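Local coordinates for protein organophosphorus hydrolase (Pseudomonas pseudoalcaligenes, PDB 4LE6) that probably hydrolyses organophosphorus triesters as a phosphotriesterase, using two zinc ions bound in a metallo-beta-lactamase fold, at residues Y92-I103 / Y233-V244; H294-H302 / Y310-S318. All coordinates share one frame; numbering follows the deposited sequence.

Interaction 1: residues Y92-I103 / Y233-V244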
loop_
_atom_site.group_PDB
_atom_site.type_symbol
_atom_site.label_atom_id
_atom_site.label_comp_id
_atom_site.label_asym_id
_atom_site.label_seq_id
_atom_site.Cartn_x
_atom_site.Cartn_y
_atom_site.Cartn_z
ATOM N N TYR A 92 -12.195 1.245 -10.428
ATOM C CA TYR A 92 -11.852 -0.182 -10.458
ATOM C C TYR A 92 -12.261 -0.860 -11.750
ATOM O O TYR A 92 -13.373 -0.686 -12.201
ATOM C CB TYR A 92 -12.472 -0.874 -9.246
ATOM C CG TYR A 92 -11.890 -0.284 -7.991
ATOM C CD1 TYR A 92 -10.692 -0.764 -7.472
ATOM C CD2 TYR A 92 -12.481 0.810 -7.377
ATOM C CE1 TYR A 92 -10.142 -0.219 -6.349
ATOM C CE2 TYR A 92 -11.921 1.370 -6.254
ATOM C CZ TYR A 92 -10.739 0.855 -5.758
ATOM O OH TYR A 92 -10.157 1.420 -4.638
ATOM N N LEU A 93 -11.351 -1.642 -12.318
ATOM C CA LEU A 93 -11.590 -2.322 -13.583
ATOM C C LEU A 93 -11.577 -3.802 -13.294
ATOM O O LEU A 93 -10.579 -4.314 -12.797
ATOM C CB LEU A 93 -10.467 -1.988 -14.559
ATOM C CG LEU A 93 -10.523 -2.595 -15.956
ATOM C CD1 LEU A 93 -11.732 -2.088 -16.706
ATOM C CD2 LEU A 93 -9.235 -2.246 -16.691
ATOM N N ILE A 94 -12.682 -4.488 -13.554
ATOM C CA ILE A 94 -12.787 -5.898 -13.230
ATOM C C ILE A 94 -13.042 -6.683 -14.508
ATOM O O ILE A 94 -13.987 -6.406 -15.258
ATOM C CB ILE A 94 -13.880 -6.143 -12.180
ATOM C CG1 ILE A 94 -13.523 -5.365 -10.903
ATOM C CG2 ILE A 94 -13.998 -7.626 -11.848
ATOM C CD1 ILE A 94 -14.560 -5.411 -9.831
ATOM N N ASN A 95 -12.151 -7.631 -14.767
ATOM C CA ASN A 95 -12.270 -8.527 -15.914
ATOM C C ASN A 95 -12.862 -9.826 -15.374
ATOM O O ASN A 95 -12.193 -10.564 -14.634
ATOM C CB ASN A 95 -10.883 -8.764 -16.536
ATOM C CG ASN A 95 -10.931 -9.649 -17.772
ATOM O OD1 ASN A 95 -11.777 -10.528 -17.871
ATOM N ND2 ASN A 95 -10.014 -9.426 -18.718
ATOM N N THR A 96 -14.132 -10.073 -15.696
ATOM C CA THR A 96 -14.864 -11.209 -15.165
ATOM C C THR A 96 -14.818 -12.403 -16.115
ATOM O O THR A 96 -15.503 -13.397 -15.892
ATOM C CB THR A 96 -16.358 -10.875 -14.984
ATOM O OG1 THR A 96 -16.970 -10.685 -16.271
ATOM C CG2 THR A 96 -16.532 -9.638 -14.169
ATOM N N GLY A 97 -14.030 -12.297 -17.180
ATOM C CA GLY A 97 -14.097 -13.266 -18.264
ATOM C C GLY A 97 -15.253 -12.979 -19.223
ATOM O O GLY A 97 -15.061 -12.926 -20.439
ATOM N N ASP A 98 -16.454 -12.785 -18.684
ATOM C CA ASP A 98 -17.612 -12.461 -19.507
ATOM C C ASP A 98 -17.622 -11.002 -19.938
ATOM O O ASP A 98 -18.074 -10.678 -21.024
ATOM C CB ASP A 98 -18.918 -12.755 -18.758
ATOM C CG ASP A 98 -19.124 -14.229 -18.509
ATOM O OD1 ASP A 98 -19.324 -14.969 -19.491
ATOM O OD2 ASP A 98 -19.077 -14.648 -17.333
ATOM N N ASN A 99 -17.168 -10.127 -19.053
ATOM C CA ASN A 99 -17.184 -8.693 -19.297
ATOM C C ASN A 99 -15.920 -8.004 -18.794
ATOM O O ASN A 99 -15.298 -8.439 -17.814
ATOM C CB ASN A 99 -18.371 -8.053 -18.581
ATOM C CG ASN A 99 -19.705 -8.587 -19.064
ATOM O OD1 ASN A 99 -20.250 -9.543 -18.499
ATOM N ND2 ASN A 99 -20.241 -7.974 -20.115
ATOM N N LEU A 100 -15.560 -6.905 -19.445
ATOM C CA LEU A 100 -14.590 -5.982 -18.871
ATOM C C LEU A 100 -15.385 -4.793 -18.355
ATOM O O LEU A 100 -16.010 -4.061 -19.127
ATOM C CB LEU A 100 -13.534 -5.550 -19.887
ATOM C CG LEU A 100 -12.408 -4.686 -19.308
ATOM C CD1 LEU A 100 -11.523 -5.462 -18.313
ATOM C CD2 LEU A 100 -11.564 -4.127 -20.424
ATOM N N VAL A 101 -15.372 -4.625 -17.036
ATOM C CA VAL A 101 -16.266 -3.693 -16.371
ATOM C C VAL A 101 -15.476 -2.643 -15.620
ATOM O O VAL A 101 -14.632 -2.966 -14.786
ATOM C CB VAL A 101 -17.183 -4.431 -15.351
ATOM C CG1 VAL A 101 -18.153 -3.453 -14.693
ATOM C CG2 VAL A 101 -17.949 -5.547 -16.033
ATOM N N LEU A 102 -15.779 -1.380 -15.881
ATOM C CA LEU A 102 -15.133 -0.297 -15.160
ATOM C C LEU A 102 -16.137 0.310 -14.170
ATOM O O LEU A 102 -17.247 0.658 -14.561
ATOM C CB LEU A 102 -14.636 0.750 -16.163
ATOM C CG LEU A 102 -14.017 2.004 -15.556
ATOM C CD1 LEU A 102 -12.774 1.644 -14.743
ATOM C CD2 LEU A 102 -13.690 3.015 -16.658
ATOM N N ILE A 103 -15.762 0.419 -12.897
ATOM C CA ILE A 103 -16.594 1.074 -11.893
ATOM C C ILE A 103 -15.973 2.428 -11.537
ATOM O O ILE A 103 -14.848 2.481 -11.013
ATOM C CB ILE A 103 -16.727 0.227 -10.615
ATOM C CG1 ILE A 103 -17.185 -1.196 -10.956
ATOM C CG2 ILE A 103 -17.724 0.858 -9.667
ATOM C CD1 ILE A 103 -16.062 -2.190 -11.188
ATOM N N TYR A 233 -21.446 -1.883 -5.750
ATOM C CA TYR A 233 -21.532 -3.034 -6.649
ATOM C C TYR A 233 -20.796 -4.245 -6.090
ATOM O O TYR A 233 -19.636 -4.153 -5.707
ATOM C CB TYR A 233 -21.006 -2.665 -8.040
ATOM C CG TYR A 233 -21.810 -1.557 -8.699
ATOM C CD1 TYR A 233 -23.043 -1.812 -9.289
ATOM C CD2 TYR A 233 -21.344 -0.255 -8.706
ATOM C CE1 TYR A 233 -23.780 -0.799 -9.878
ATOM C CE2 TYR A 233 -22.057 0.757 -9.292
ATOM C CZ TYR A 233 -23.281 0.483 -9.877
ATOM O OH TYR A 233 -23.985 1.512 -10.463
ATOM N N LEU A 234 -21.476 -5.387 -6.085
ATOM C CA LEU A 234 -20.911 -6.618 -5.553
ATOM C C LEU A 234 -20.498 -7.555 -6.693
ATOM O O LEU A 234 -21.290 -7.826 -7.609
ATOM C CB LEU A 234 -21.932 -7.294 -4.640
ATOM C CG LEU A 234 -21.513 -8.585 -3.945
ATOM C CD1 LEU A 234 -20.402 -8.322 -2.943
ATOM C CD2 LEU A 234 -22.750 -9.186 -3.272
ATOM N N PHE A 235 -19.246 -8.007 -6.616
ATOM C CA PHE A 235 -18.649 -8.967 -7.538
ATOM C C PHE A 235 -18.350 -10.242 -6.758
ATOM O O PHE A 235 -17.764 -10.182 -5.668
ATOM C CB PHE A 235 -17.356 -8.398 -8.136
ATOM C CG PHE A 235 -17.585 -7.257 -9.067
ATOM C CD1 PHE A 235 -17.837 -5.988 -8.584
ATOM C CD2 PHE A 235 -17.599 -7.460 -10.431
ATOM C CE1 PHE A 235 -18.096 -4.945 -9.460
ATOM C CE2 PHE A 235 -17.848 -6.432 -11.297
ATOM C CZ PHE A 235 -18.108 -5.175 -10.813
ATOM N N LYS A 236 -18.780 -11.377 -7.295
ATOM C CA LYS A 236 -18.577 -12.685 -6.669
ATOM C C LYS A 236 -17.998 -13.669 -7.669
ATOM O O LYS A 236 -18.525 -13.807 -8.776
ATOM C CB LYS A 236 -19.906 -13.271 -6.210
ATOM C CG LYS A 236 -20.636 -12.483 -5.141
ATOM C CD LYS A 236 -21.826 -13.314 -4.631
ATOM C CE LYS A 236 -23.076 -12.472 -4.430
ATOM N NZ LYS A 236 -24.304 -13.317 -4.220
ATOM N N SER A 237 -16.939 -14.365 -7.277
ATOM C CA SER A 237 -16.361 -15.417 -8.098
ATOM C C SER A 237 -15.625 -16.379 -7.177
ATOM O O SER A 237 -14.920 -15.933 -6.273
ATOM C CB SER A 237 -15.381 -14.801 -9.105
ATOM O OG SER A 237 -14.673 -15.813 -9.805
ATOM N N GLY A 238 -15.811 -17.681 -7.384
ATOM C CA GLY A 238 -15.072 -18.694 -6.649
ATOM C C GLY A 238 -15.120 -18.560 -5.139
ATOM O O GLY A 238 -14.103 -18.752 -4.472
ATOM N N GLY A 239 -16.288 -18.228 -4.594
ATOM C CA GLY A 239 -16.449 -18.119 -3.154
ATOM C C GLY A 239 -16.002 -16.778 -2.590
ATOM O O GLY A 239 -16.265 -16.473 -1.434
ATOM N N GLN A 240 -15.334 -15.975 -3.409
ATOM C CA GLN A 240 -14.825 -14.680 -2.972
ATOM C C GLN A 240 -15.777 -13.574 -3.381
ATOM O O GLN A 240 -16.424 -13.660 -4.424
ATOM C CB GLN A 240 -13.445 -14.415 -3.586
ATOM C CG GLN A 240 -12.433 -15.534 -3.329
ATOM C CD GLN A 240 -12.182 -15.755 -1.855
ATOM O OE1 GLN A 240 -11.828 -14.826 -1.132
ATOM N NE2 GLN A 240 -12.375 -16.982 -1.399
ATOM N N SER A 241 -15.828 -12.515 -2.582
ATOM C CA SER A 241 -16.695 -11.377 -2.857
ATOM C C SER A 241 -15.935 -10.091 -2.685
ATOM O O SER A 241 -15.129 -9.953 -1.762
ATOM C CB SER A 241 -17.890 -11.369 -1.904
ATOM O OG SER A 241 -18.655 -12.535 -2.069
ATOM N N LEU A 242 -16.214 -9.151 -3.577
ATOM C CA LEU A 242 -15.649 -7.823 -3.525
ATOM C C LEU A 242 -16.764 -6.813 -3.683
ATOM O O LEU A 242 -17.574 -6.900 -4.608
ATOM C CB LEU A 242 -14.614 -7.614 -4.635
ATOM C CG LEU A 242 -14.093 -6.178 -4.809
ATOM C CD1 LEU A 242 -13.409 -5.662 -3.557
ATOM C CD2 LEU A 242 -13.116 -6.134 -5.961
ATOM N N LEU A 243 -16.805 -5.853 -2.771
ATOM C CA LEU A 243 -17.799 -4.799 -2.846
ATOM C C LEU A 243 -17.092 -3.512 -3.234
ATOM O O LEU A 243 -16.269 -2.995 -2.482
ATOM C CB LEU A 243 -18.507 -4.627 -1.505
ATOM C CG LEU A 243 -19.642 -3.607 -1.523
ATOM C CD1 LEU A 243 -20.872 -4.171 -2.230
ATOM C CD2 LEU A 243 -19.972 -3.186 -0.097
ATOM N N VAL A 244 -17.399 -3.021 -4.429
ATOM C CA VAL A 244 -16.863 -1.753 -4.892
ATOM C C VAL A 244 -17.858 -0.731 -4.408
ATOM O O VAL A 244 -18.947 -0.594 -4.987
ATOM C CB VAL A 244 -16.730 -1.693 -6.407
ATOM C CG1 VAL A 244 -16.064 -0.374 -6.820
ATOM C CG2 VAL A 244 -15.941 -2.898 -6.883
#

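Interaction 2: residues H294-H302 / Y310-S318. With ZN (zinc ion), chain K.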
loop_
_atom_site.group_PDB
_atom_site.type_symbol
_atom_site.label_atom_id
_atom_site.label_comp_id
_atom_site.label_asym_id
_atom_site.label_seq_id
_atom_site.Cartn_x
_atom_site.Cartn_y
_atom_site.Cartn_z
ATOM N N HIS A 294 -12.371 6.372 -2.103
ATOM C CA HIS A 294 -11.568 7.379 -1.395
ATOM C C HIS A 294 -10.707 6.804 -0.281
ATOM O O HIS A 294 -10.221 7.533 0.598
ATOM C CB HIS A 294 -12.469 8.500 -0.873
ATOM C CG HIS A 294 -13.202 9.207 -1.969
ATOM N ND1 HIS A 294 -12.547 9.812 -3.021
ATOM C CD2 HIS A 294 -14.524 9.363 -2.209
ATOM C CE1 HIS A 294 -13.433 10.317 -3.856
ATOM N NE2 HIS A 294 -14.642 10.051 -3.393
ATOM N N LEU A 295 -10.473 5.502 -0.345
ATOM C CA LEU A 295 -9.541 4.857 0.567
ATOM C C LEU A 295 -8.146 4.986 -0.062
ATOM O O LEU A 295 -8.043 5.157 -1.274
ATOM C CB LEU A 295 -9.929 3.390 0.789
ATOM C CG LEU A 295 -11.336 3.201 1.371
ATOM C CD1 LEU A 295 -11.666 1.719 1.502
ATOM C CD2 LEU A 295 -11.483 3.899 2.718
ATOM N N PRO A 296 -7.086 4.945 0.757
ATOM C CA PRO A 296 -5.723 5.066 0.224
ATOM C C PRO A 296 -5.477 4.024 -0.853
ATOM O O PRO A 296 -5.796 2.851 -0.665
ATOM C CB PRO A 296 -4.850 4.842 1.451
ATOM C CG PRO A 296 -5.720 5.228 2.610
ATOM C CD PRO A 296 -7.074 4.744 2.214
ATOM N N PHE A 297 -5.000 4.477 -2.005
ATOM C CA PHE A 297 -4.878 3.623 -3.180
ATOM C C PHE A 297 -3.963 2.456 -2.833
ATOM O O PHE A 297 -2.962 2.664 -2.136
ATOM C CB PHE A 297 -4.272 4.434 -4.335
ATOM C CG PHE A 297 -4.034 3.628 -5.546
ATOM C CD1 PHE A 297 -5.061 3.405 -6.444
ATOM C CD2 PHE A 297 -2.797 3.043 -5.774
ATOM C CE1 PHE A 297 -4.863 2.613 -7.558
ATOM C CE2 PHE A 297 -2.596 2.254 -6.887
ATOM C CZ PHE A 297 -3.638 2.040 -7.780
ATOM N N PRO A 298 -4.251 1.248 -3.349
ATOM C CA PRO A 298 -5.272 0.798 -4.303
ATOM C C PRO A 298 -6.707 0.731 -3.756
ATOM O O PRO A 298 -7.628 0.397 -4.492
ATOM C CB PRO A 298 -4.786 -0.604 -4.692
ATOM C CG PRO A 298 -4.037 -1.074 -3.531
ATOM C CD PRO A 298 -3.357 0.142 -2.958
ATOM N N GLY A 299 -6.896 1.035 -2.485
ATOM C CA GLY A 299 -8.234 1.081 -1.920
ATOM C C GLY A 299 -8.836 -0.289 -1.681
ATOM O O GLY A 299 -10.048 -0.420 -1.496
ATOM N N LEU A 300 -7.986 -1.310 -1.679
ATOM C CA LEU A 300 -8.419 -2.697 -1.524
ATOM C C LEU A 300 -8.071 -3.222 -0.136
ATOM O O LEU A 300 -6.981 -2.973 0.368
ATOM C CB LEU A 300 -7.746 -3.574 -2.564
ATOM C CG LEU A 300 -8.185 -3.311 -3.997
ATOM C CD1 LEU A 300 -7.215 -3.976 -4.965
ATOM C CD2 LEU A 300 -9.604 -3.826 -4.197
ATOM N N GLY A 301 -8.985 -3.961 0.483
ATOM C CA GLY A 301 -8.723 -4.495 1.798
ATOM C C GLY A 301 -9.968 -5.033 2.457
ATOM O O GLY A 301 -10.963 -5.270 1.784
ATOM N N HIS A 302 -9.901 -5.221 3.775
ATOM C CA HIS A 302 -11.019 -5.759 4.536
ATOM C C HIS A 302 -11.355 -4.822 5.665
ATOM O O HIS A 302 -10.538 -3.989 6.069
ATOM C CB HIS A 302 -10.686 -7.116 5.152
ATOM C CG HIS A 302 -10.443 -8.197 4.153
ATOM N ND1 HIS A 302 -9.220 -8.387 3.547
ATOM C CD2 HIS A 302 -11.262 -9.152 3.655
ATOM C CE1 HIS A 302 -9.296 -9.416 2.722
ATOM N NE2 HIS A 302 -10.527 -9.896 2.765
ATOM N N TYR A 310 -14.784 0.402 13.701
ATOM C CA TYR A 310 -14.180 -0.552 12.779
ATOM C C TYR A 310 -12.743 -0.162 12.473
ATOM O O TYR A 310 -12.287 0.898 12.889
ATOM C CB TYR A 310 -14.988 -0.610 11.467
ATOM C CG TYR A 310 -16.415 -1.073 11.687
ATOM C CD1 TYR A 310 -17.408 -0.174 12.056
ATOM C CD2 TYR A 310 -16.760 -2.411 11.563
ATOM C CE1 TYR A 310 -18.721 -0.599 12.290
ATOM C CE2 TYR A 310 -18.075 -2.843 11.801
ATOM C CZ TYR A 310 -19.038 -1.929 12.169
ATOM O OH TYR A 310 -20.330 -2.332 12.402
ATOM N N ALA A 311 -12.042 -1.030 11.748
ATOM C CA ALA A 311 -10.699 -0.741 11.267
ATOM C C ALA A 311 -10.590 -1.211 9.821
ATOM O O ALA A 311 -11.237 -2.184 9.430
ATOM C CB ALA A 311 -9.653 -1.425 12.129
ATOM N N TRP A 312 -9.780 -0.503 9.041
ATOM C CA TRP A 312 -9.496 -0.839 7.645
ATOM C C TRP A 312 -8.181 -1.600 7.602
ATOM O O TRP A 312 -7.221 -1.182 8.238
ATOM C CB TRP A 312 -9.353 0.453 6.855
ATOM C CG TRP A 312 -8.920 0.301 5.431
ATOM C CD1 TRP A 312 -7.809 0.847 4.846
ATOM C CD2 TRP A 312 -9.617 -0.401 4.388
ATOM N NE1 TRP A 312 -7.764 0.500 3.505
ATOM C CE2 TRP A 312 -8.860 -0.262 3.207
ATOM C CE3 TRP A 312 -10.800 -1.144 4.343
ATOM C CZ2 TRP A 312 -9.251 -0.838 1.997
ATOM C CZ3 TRP A 312 -11.183 -1.720 3.129
ATOM C CH2 TRP A 312 -10.412 -1.557 1.985
ATOM N N VAL A 313 -8.154 -2.720 6.887
ATOM C CA VAL A 313 -6.948 -3.514 6.734
ATOM C C VAL A 313 -6.626 -3.595 5.252
ATOM O O VAL A 313 -7.292 -4.320 4.504
ATOM C CB VAL A 313 -7.097 -4.924 7.329
ATOM C CG1 VAL A 313 -5.786 -5.710 7.167
ATOM C CG2 VAL A 313 -7.458 -4.831 8.802
ATOM N N PRO A 314 -5.625 -2.816 4.807
ATOM C CA PRO A 314 -5.321 -2.807 3.373
ATOM C C PRO A 314 -4.639 -4.092 2.941
ATOM O O PRO A 314 -3.915 -4.709 3.722
ATOM C CB PRO A 314 -4.364 -1.627 3.221
ATOM C CG PRO A 314 -3.717 -1.473 4.593
ATOM C CD PRO A 314 -4.726 -1.946 5.587
ATOM N N VAL A 315 -4.880 -4.494 1.702
ATOM C CA VAL A 315 -4.222 -5.658 1.152
ATOM C C VAL A 315 -2.713 -5.443 1.159
ATOM O O VAL A 315 -2.217 -4.309 1.040
ATOM C CB VAL A 315 -4.707 -5.928 -0.286
ATOM C CG1 VAL A 315 -4.259 -4.823 -1.200
ATOM C CG2 VAL A 315 -4.232 -7.279 -0.778
ATOM N N GLU A 316 -1.983 -6.536 1.306
ATOM C CA GLU A 316 -0.534 -6.487 1.241
ATOM C C GLU A 316 -0.086 -6.712 -0.197
ATOM O O GLU A 316 -0.536 -7.647 -0.848
ATOM C CB GLU A 316 0.066 -7.535 2.178
ATOM C CG GLU A 316 -0.284 -7.264 3.644
ATOM C CD GLU A 316 0.281 -8.289 4.606
ATOM O OE1 GLU A 316 1.431 -8.734 4.408
ATOM O OE2 GLU A 316 -0.433 -8.660 5.570
ATOM N N PHE A 317 0.807 -5.849 -0.682
ATOM C CA PHE A 317 1.306 -5.942 -2.041
ATOM C C PHE A 317 1.768 -7.368 -2.376
ATOM O O PHE A 317 2.538 -7.980 -1.620
ATOM C CB PHE A 317 2.464 -4.968 -2.201
ATOM C CG PHE A 317 2.958 -4.847 -3.612
ATOM C CD1 PHE A 317 3.877 -5.743 -4.119
ATOM C CD2 PHE A 317 2.515 -3.819 -4.423
ATOM C CE1 PHE A 317 4.335 -5.626 -5.414
ATOM C CE2 PHE A 317 2.967 -3.706 -5.726
ATOM C CZ PHE A 317 3.876 -4.610 -6.218
ATOM N N SER A 318 1.292 -7.895 -3.502
ATOM C CA SER A 318 1.612 -9.257 -3.911
ATOM C C SER A 318 1.430 -9.421 -5.403
ATOM O O SER A 318 0.499 -8.872 -5.983
ATOM C CB SER A 318 0.679 -10.256 -3.220
ATOM O OG SER A 318 0.921 -11.579 -3.675
HETATM ZN ZN ZN K . -16.283 10.707 -4.440
HETATM O O HOH W 1 -5.822 1.145 1.463
HETATM O O HOH W 2 -6.946 -6.860 3.774
HETATM O O HOH W 3 -17.371 12.170 -4.546
#

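Interaction 1: residues Y92-I103 / Y233-V244
The ring of Phe235 carries the Ile94 CD1 methyl on one face, almost over its centre. Ile94 CD1 is 3.4 Å from the centroid of the Phe235 ring and 4° off its normal, a CH-pi contact. At the edge of the same ring, near its plane, lie Val101 CG1 and the more distant Thr96 CG2. Ile103 CD1 approaches obliquely, 3.6 Å from Phe235 CZ. The two tyrosine rings are also met obliquely. Ile103 CG2 is 3.9 Å from Tyr233 CD2, and Val244 CG1 is 3.8 Å from Tyr92 CD2.

The Ile94 arm is extended, with chi2 at 175°, which carries CD1 straight out to the ring. Ile103 splits its work between two branches. CD1 goes to Phe235, while CG2 presses on Val244, with Ile103 CG2 to Val244 CG1 at 3.5 Å. Val244 is divided likewise: its CG1 serves Ile103 and Tyr92, and its CG2 lies 4.1 Å from Ile94 CD1. Leu242 CD2 touches that same methyl at about the same distance.

No hydrogen bond crosses the contact. Each segment is a beta hairpin with its own backbone ladder. A type I' turn from Ser237 to Gln240 closes the second, with glycines at its two central positions. In the first, Gly97 N donates to Asn95 OD1 in an Asx turn, and Asn99 N donates to Thr96 OG1 in an ST motif. The Tyr233 hydroxyl is hydrogen-bonded to Leu137 O. Asn95 ND2 reaches Pro27 O of the second subunit.

All the touching residues are buried. The hairpins belong to two different sheets: the axes of strands 92-95 and 240-244 approach to 10.1 Å, and those of 100-103 and 233-237 to 10.5 Å. Such an apolar layer between facing sheets is the centre of the alpha-beta/beta-alpha sandwich of the metallo-beta-lactamase superfamily.

Interaction 2: residues H294-H302 / Y310-S318
His302 and Val313 form an antiparallel hydrogen-bonded pair, Gly301 and Pro314 the non-hydrogen-bonded pair beside it, and Val315 extends the pairing toward Leu300. Val313 N donates to His302 O at 2.8 Å, and His302 N donates back to Val313 O. The bond from Val315 N to Leu300 O is 2.9 Å long and nearly straight, 169° at the hydrogen.

Trp312 is the main side chain here. Its CG is anti to the backbone N (chi1 174°), and the indole folds back along the backbone of 299-302. Trp312 CH2 comes within 3.2 Å of Gly301 N, an approach that the lack of a side chain at Gly301 permits. Leu295 CD1 sits over one face of the indole, 3.6 Å from the centroid of the Trp312 six-membered ring and 15° off its normal, a CH-pi contact. Pro314 N lies over the opposite face, toward the rim.

The strands are the two arms of a beta hairpin at one edge of the metallo-beta-lactamase sheet that also holds strands 231-237, 240-246 and 289-292. Strand 310-314 is the outermost strand of that sheet within the chain.

Water ties the indole to the loop before the hairpin. Trp312 NE1 donates to a water at 2.9 Å, and that water donates to Pro296 O. A second water lies in the plane of the His302 ring. It is hydrogen-bonded to His302 ND1 and donates to Val313 O at 2.7 Å, which gives that carbonyl two partners. The imidazole also stacks on Phe78 of the second subunit.

Farther along, Leu300 CB meets Val315 CG1 at 3.9 Å, and Pro298, which follows a cis peptide bond, touches the same methyl. At the start of the loop, His294 NE2 binds zinc at 2.1 Å, together with Asp143, His144 and Asp247.

Interaction 1 and interaction 2 have centres about 17 Å apart and touch directly. The Tyr92 hydroxyl of interaction 1 probably hydrogen-bonds to the loop of interaction 2, with Tyr92 OH 2.7 Å from Pro298 O. Leu300 CD2 packs on Leu242 CD1 at 4.3 Å. Strands 233-237 and 240-244 of interaction 1 share a sheet with the hairpin of interaction 2, strand 289-292 lying between. Interaction 2 supplies the zinc ligand His294. Interaction 1 supplies no ligand but lies close by: the Ile103 side chain is about 7 Å from that of the ligand His144. Both contacts also reach the second subunit.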